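Local coordinates for PUA domain-containing protein (Archaeoglobus fulgidus DSM 4304, PDB 2Q07), which is of unknown function but belongs to the archaeosine synthase type 1 family; this C-terminal part, with its PUA domain, probably binds RNA, at residues 173-185 and 214-226. Numbering follows the deposited sequence.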
loop_
_atom_site.group_PDB
_atom_site.type_symbol
_atom_site.label_atom_id
_atom_site.label_comp_id
_atom_site.label_asym_id
_atom_site.label_seq_id
_atom_site.Cartn_x
_atom_site.Cartn_y
_atom_site.Cartn_z
ATOM N N LEU A 173 -5.013 3.336 -4.464
ATOM C CA LEU A 173 -4.370 4.627 -4.619
ATOM C C LEU A 173 -4.552 5.457 -3.355
ATOM O O LEU A 173 -3.611 6.114 -2.902
ATOM C CB LEU A 173 -4.941 5.363 -5.841
ATOM C CG LEU A 173 -4.562 4.831 -7.230
ATOM C CD1 LEU A 173 -5.311 5.627 -8.301
ATOM C CD2 LEU A 173 -3.053 4.948 -7.451
ATOM N N GLU A 174 -5.750 5.421 -2.774
ATOM C CA GLU A 174 -6.006 6.173 -1.549
ATOM C C GLU A 174 -5.114 5.661 -0.420
ATOM O O GLU A 174 -4.599 6.451 0.371
ATOM C CB GLU A 174 -7.475 6.062 -1.118
ATOM C CG GLU A 174 -8.454 6.593 -2.150
ATOM C CD GLU A 174 -9.901 6.485 -1.707
ATOM O OE1 GLU A 174 -10.275 5.451 -1.107
ATOM O OE2 GLU A 174 -10.670 7.436 -1.969
ATOM N N HIS A 175 -4.937 4.342 -0.345
ATOM C CA HIS A 175 -4.107 3.751 0.700
ATOM C C HIS A 175 -2.633 4.069 0.530
ATOM O O HIS A 175 -1.907 4.155 1.510
ATOM C CB HIS A 175 -4.290 2.226 0.774
ATOM C CG HIS A 175 -5.441 1.796 1.630
ATOM N ND1 HIS A 175 -6.753 2.014 1.277
ATOM C CD2 HIS A 175 -5.473 1.198 2.846
ATOM C CE1 HIS A 175 -7.546 1.577 2.240
ATOM N NE2 HIS A 175 -6.794 1.078 3.205
HETATM N N MSE A 176 -2.179 4.234 -0.708
HETATM C CA MSE A 176 -0.770 4.549 -0.930
HETATM C C MSE A 176 -0.473 5.987 -0.513
HETATM O O MSE A 176 0.594 6.274 0.026
HETATM C CB MSE A 176 -0.403 4.323 -2.392
HETATM C CG MSE A 176 -0.604 2.881 -2.814
HETATM SE SE MSE A 176 0.008 2.529 -4.586
HETATM C CE MSE A 176 -1.604 2.839 -5.574
ATOM N N LEU A 177 -1.423 6.879 -0.767
ATOM C CA LEU A 177 -1.294 8.283 -0.388
ATOM C C LEU A 177 -1.236 8.370 1.141
ATOM O O LEU A 177 -0.412 9.087 1.721
ATOM C CB LEU A 177 -2.501 9.065 -0.912
ATOM C CG LEU A 177 -2.429 9.530 -2.363
ATOM C CD1 LEU A 177 -3.720 10.262 -2.739
ATOM C CD2 LEU A 177 -1.218 10.461 -2.523
ATOM N N SER A 178 -2.126 7.622 1.784
ATOM C CA SER A 178 -2.205 7.567 3.238
ATOM C C SER A 178 -0.879 7.046 3.790
ATOM O O SER A 178 -0.272 7.656 4.665
ATOM C CB SER A 178 -3.356 6.643 3.645
ATOM O OG SER A 178 -3.571 6.654 5.042
ATOM N N TYR A 179 -0.432 5.917 3.248
ATOM C CA TYR A 179 0.822 5.296 3.652
ATOM C C TYR A 179 1.997 6.293 3.586
ATOM O O TYR A 179 2.671 6.562 4.584
ATOM C CB TYR A 179 1.109 4.099 2.732
ATOM C CG TYR A 179 2.309 3.268 3.129
ATOM C CD1 TYR A 179 2.161 2.136 3.929
ATOM C CD2 TYR A 179 3.597 3.628 2.725
ATOM C CE1 TYR A 179 3.257 1.383 4.321
ATOM C CE2 TYR A 179 4.708 2.880 3.114
ATOM C CZ TYR A 179 4.526 1.760 3.915
ATOM O OH TYR A 179 5.607 1.028 4.328
ATOM N N GLN A 180 2.221 6.842 2.400
ATOM C CA GLN A 180 3.326 7.771 2.158
ATOM C C GLN A 180 3.231 9.173 2.739
ATOM O O GLN A 180 4.237 9.720 3.185
ATOM C CB GLN A 180 3.562 7.895 0.656
ATOM C CG GLN A 180 3.909 6.591 -0.021
ATOM C CD GLN A 180 3.909 6.712 -1.526
ATOM O OE1 GLN A 180 4.572 7.581 -2.086
ATOM N NE2 GLN A 180 3.173 5.832 -2.192
ATOM N N PHE A 181 2.036 9.753 2.747
ATOM C CA PHE A 181 1.876 11.123 3.232
ATOM C C PHE A 181 0.854 11.338 4.337
ATOM O O PHE A 181 0.746 12.446 4.867
ATOM C CB PHE A 181 1.511 12.038 2.054
ATOM C CG PHE A 181 2.387 11.857 0.853
ATOM C CD1 PHE A 181 1.876 11.291 -0.314
ATOM C CD2 PHE A 181 3.726 12.232 0.888
ATOM C CE1 PHE A 181 2.678 11.101 -1.426
ATOM C CE2 PHE A 181 4.547 12.045 -0.226
ATOM C CZ PHE A 181 4.021 11.478 -1.384
ATOM N N GLY A 182 0.095 10.303 4.684
ATOM C CA GLY A 182 -0.890 10.463 5.733
ATOM C C GLY A 182 -2.022 11.374 5.309
ATOM O O GLY A 182 -2.595 12.083 6.137
ATOM N N ILE A 183 -2.333 11.382 4.013
ATOM C CA ILE A 183 -3.435 12.194 3.494
ATOM C C ILE A 183 -4.186 11.357 2.464
ATOM O O ILE A 183 -3.796 10.226 2.158
ATOM C CB ILE A 183 -2.959 13.488 2.755
ATOM C CG1 ILE A 183 -2.407 13.133 1.367
ATOM C CG2 ILE A 183 -1.900 14.224 3.573
ATOM C CD1 ILE A 183 -1.923 14.342 0.570
ATOM N N THR A 184 -5.262 11.925 1.931
ATOM C CA THR A 184 -6.030 11.269 0.893
ATOM C C THR A 184 -6.431 12.330 -0.124
ATOM O O THR A 184 -6.313 13.524 0.142
ATOM C CB THR A 184 -7.292 10.575 1.439
ATOM O OG1 THR A 184 -7.824 9.722 0.417
ATOM C CG2 THR A 184 -8.349 11.595 1.853
ATOM N N TRP A 185 -6.888 11.898 -1.293
ATOM C CA TRP A 185 -7.287 12.831 -2.333
ATOM C C TRP A 185 -8.283 12.184 -3.275
ATOM O O TRP A 185 -8.322 10.962 -3.410
ATOM C CB TRP A 185 -6.071 13.288 -3.145
ATOM C CG TRP A 185 -5.614 14.684 -2.861
ATOM C CD1 TRP A 185 -4.926 15.122 -1.761
ATOM C CD2 TRP A 185 -5.783 15.819 -3.706
ATOM N NE1 TRP A 185 -4.652 16.465 -1.876
ATOM C CE2 TRP A 185 -5.166 16.919 -3.061
ATOM C CE3 TRP A 185 -6.395 16.019 -4.949
ATOM C CZ2 TRP A 185 -5.143 18.196 -3.618
ATOM C CZ3 TRP A 185 -6.374 17.283 -5.502
ATOM C CH2 TRP A 185 -5.750 18.359 -4.836
HETATM N N MSE A 214 6.171 2.981 -5.350
HETATM C CA MSE A 214 5.536 4.014 -4.538
HETATM C C MSE A 214 4.854 5.009 -5.462
HETATM O O MSE A 214 5.018 4.945 -6.677
HETATM C CB MSE A 214 6.576 4.740 -3.678
HETATM C CG MSE A 214 7.470 5.698 -4.452
HETATM SE SE MSE A 214 9.023 6.278 -3.429
HETATM C CE MSE A 214 8.116 7.117 -1.949
ATOM N N LEU A 215 4.098 5.930 -4.879
ATOM C CA LEU A 215 3.394 6.944 -5.651
ATOM C C LEU A 215 4.270 8.143 -5.946
ATOM O O LEU A 215 5.006 8.604 -5.077
ATOM C CB LEU A 215 2.172 7.461 -4.889
ATOM C CG LEU A 215 0.849 6.704 -4.903
ATOM C CD1 LEU A 215 -0.170 7.492 -4.100
ATOM C CD2 LEU A 215 0.366 6.517 -6.326
ATOM N N ASP A 216 4.194 8.631 -7.178
ATOM C CA ASP A 216 4.913 9.831 -7.555
ATOM C C ASP A 216 3.784 10.857 -7.487
ATOM O O ASP A 216 2.655 10.542 -7.866
ATOM C CB ASP A 216 5.447 9.741 -8.991
ATOM C CG ASP A 216 6.471 10.822 -9.293
ATOM O OD1 ASP A 216 6.570 11.776 -8.491
ATOM O OD2 ASP A 216 7.174 10.725 -10.321
ATOM N N ILE A 217 4.063 12.063 -6.995
ATOM C CA ILE A 217 3.033 13.101 -6.892
ATOM C C ILE A 217 3.373 14.328 -7.722
ATOM O O ILE A 217 4.542 14.585 -8.002
ATOM C CB ILE A 217 2.838 13.571 -5.437
ATOM C CG1 ILE A 217 4.164 14.111 -4.890
ATOM C CG2 ILE A 217 2.300 12.423 -4.584
ATOM C CD1 ILE A 217 4.061 14.763 -3.519
ATOM N N TYR A 218 2.352 15.095 -8.092
ATOM C CA TYR A 218 2.564 16.291 -8.890
ATOM C C TYR A 218 2.220 17.604 -8.187
ATOM O O TYR A 218 2.167 17.640 -6.966
ATOM C CB TYR A 218 1.859 16.125 -10.234
ATOM C CG TYR A 218 2.407 14.898 -10.948
ATOM C CD1 TYR A 218 1.835 13.638 -10.749
ATOM C CD2 TYR A 218 3.566 14.975 -11.714
ATOM C CE1 TYR A 218 2.407 12.488 -11.294
ATOM C CE2 TYR A 218 4.154 13.828 -12.265
ATOM C CZ TYR A 218 3.567 12.591 -12.047
ATOM O OH TYR A 218 4.143 11.458 -12.557
ATOM N N GLU A 219 1.986 18.670 -8.946
ATOM C CA GLU A 219 1.752 19.996 -8.362
ATOM C C GLU A 219 0.739 20.230 -7.247
ATOM O O GLU A 219 1.097 20.742 -6.190
ATOM C CB GLU A 219 1.483 21.026 -9.467
ATOM C CG GLU A 219 1.879 22.443 -9.041
ATOM C CD GLU A 219 1.426 23.531 -10.010
ATOM O OE1 GLU A 219 1.414 23.283 -11.235
ATOM O OE2 GLU A 219 1.102 24.643 -9.542
ATOM N N LYS A 220 -0.519 19.884 -7.480
ATOM C CA LYS A 220 -1.577 20.104 -6.495
ATOM C C LYS A 220 -1.317 19.437 -5.152
ATOM O O LYS A 220 -1.511 20.053 -4.103
ATOM C CB LYS A 220 -2.926 19.627 -7.044
ATOM C CG LYS A 220 -2.991 19.568 -8.559
ATOM C CD LYS A 220 -2.037 18.488 -9.078
ATOM C CE LYS A 220 -1.883 18.497 -10.571
ATOM N NZ LYS A 220 -0.757 17.600 -10.930
ATOM N N ILE A 221 -0.876 18.182 -5.179
ATOM C CA ILE A 221 -0.610 17.464 -3.940
ATOM C C ILE A 221 0.600 18.030 -3.218
ATOM O O ILE A 221 0.528 18.290 -2.025
ATOM C CB ILE A 221 -0.398 15.951 -4.185
ATOM C CG1 ILE A 221 -1.689 15.343 -4.735
ATOM C CG2 ILE A 221 0.009 15.269 -2.891
ATOM C CD1 ILE A 221 -1.685 13.833 -4.827
ATOM N N ALA A 222 1.702 18.204 -3.946
ATOM C CA ALA A 222 2.927 18.775 -3.390
ATOM C C ALA A 222 2.590 20.135 -2.772
ATOM O O ALA A 222 3.115 20.493 -1.714
ATOM C CB ALA A 222 3.981 18.945 -4.501
ATOM N N ALA A 223 1.715 20.879 -3.449
ATOM C CA ALA A 223 1.275 22.197 -2.992
ATOM C C ALA A 223 0.551 22.042 -1.664
ATOM O O ALA A 223 0.772 22.813 -0.731
ATOM C CB ALA A 223 0.343 22.836 -4.026
ATOM N N TYR A 224 -0.307 21.032 -1.581
ATOM C CA TYR A 224 -1.048 20.779 -0.356
ATOM C C TYR A 224 -0.091 20.423 0.778
ATOM O O TYR A 224 -0.211 20.960 1.878
ATOM C CB TYR A 224 -2.049 19.642 -0.556
ATOM C CG TYR A 224 -2.813 19.309 0.702
ATOM C CD1 TYR A 224 -3.855 20.128 1.147
ATOM C CD2 TYR A 224 -2.484 18.189 1.463
ATOM C CE1 TYR A 224 -4.550 19.839 2.316
ATOM C CE2 TYR A 224 -3.174 17.889 2.639
ATOM C CZ TYR A 224 -4.206 18.717 3.056
ATOM O OH TYR A 224 -4.899 18.418 4.208
ATOM N N LEU A 225 0.854 19.520 0.511
ATOM C CA LEU A 225 1.833 19.107 1.526
ATOM C C LEU A 225 2.683 20.296 1.995
ATOM O O LEU A 225 3.022 20.408 3.178
ATOM C CB LEU A 225 2.756 18.002 0.975
ATOM C CG LEU A 225 2.136 16.651 0.572
ATOM C CD1 LEU A 225 3.173 15.790 -0.142
ATOM C CD2 LEU A 225 1.620 15.943 1.804
ATOM N N LEU A 226 3.031 21.175 1.063
ATOM C CA LEU A 226 3.826 22.357 1.375
ATOM C C LEU A 226 3.030 23.251 2.324
ATOM O O LEU A 226 3.572 23.774 3.295
ATOM C CB LEU A 226 4.163 23.123 0.090
ATOM C CG LEU A 226 5.104 24.327 0.206
ATOM C CD1 LEU A 226 6.412 23.887 0.841
ATOM C CD2 LEU A 226 5.360 24.923 -1.167
#
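Helix 173-181 crosses strand 214-217 nearly at right angles (84°), with Met176 and Leu215 nearest in backbone and 8.5 Å between the axes. Leu215 points at the helix. Its CD1 lies against CG of Leu177 at 3.5 Å and also touches CB of Met176, while its CD2 meets CD2 of Leu173. Gln180 lays its amide over the backbone N and O of Leu215, beside the side chain of Met214. A leucine in its place would probably leave the backbone of Leu215 without this polar neighbour. CB of Gln180 covers one face of the Phe181 ring. CD1 of Leu225 makes a CH-pi contact on the other, offset toward the rim, 4.1 Å from the centroid. CG2 of Ile217 touches CE1 of the same ring at 3.4 Å. Gly182, the first residue past the helix, has positive phi, and the chain then runs along helix 219-226. With CG1 between its backbone N and carbonyl carbon (chi1 76°), Ile183 puts CD1 among Ile221, Tyr224 and Leu225. CG1 of Ile221 sits squarely over the five-membered ring of Trp185, whose edge meets the face of Tyr224 (planes at 78°). Within the pre-PUA region, helix 168-181 thus packs on edge strand 214-217 of a four-stranded antiparallel sheet. Leu205 of strand 203-209 touches Trp185, and Val261 of strand 261-265 packs on Phe181 and Met214.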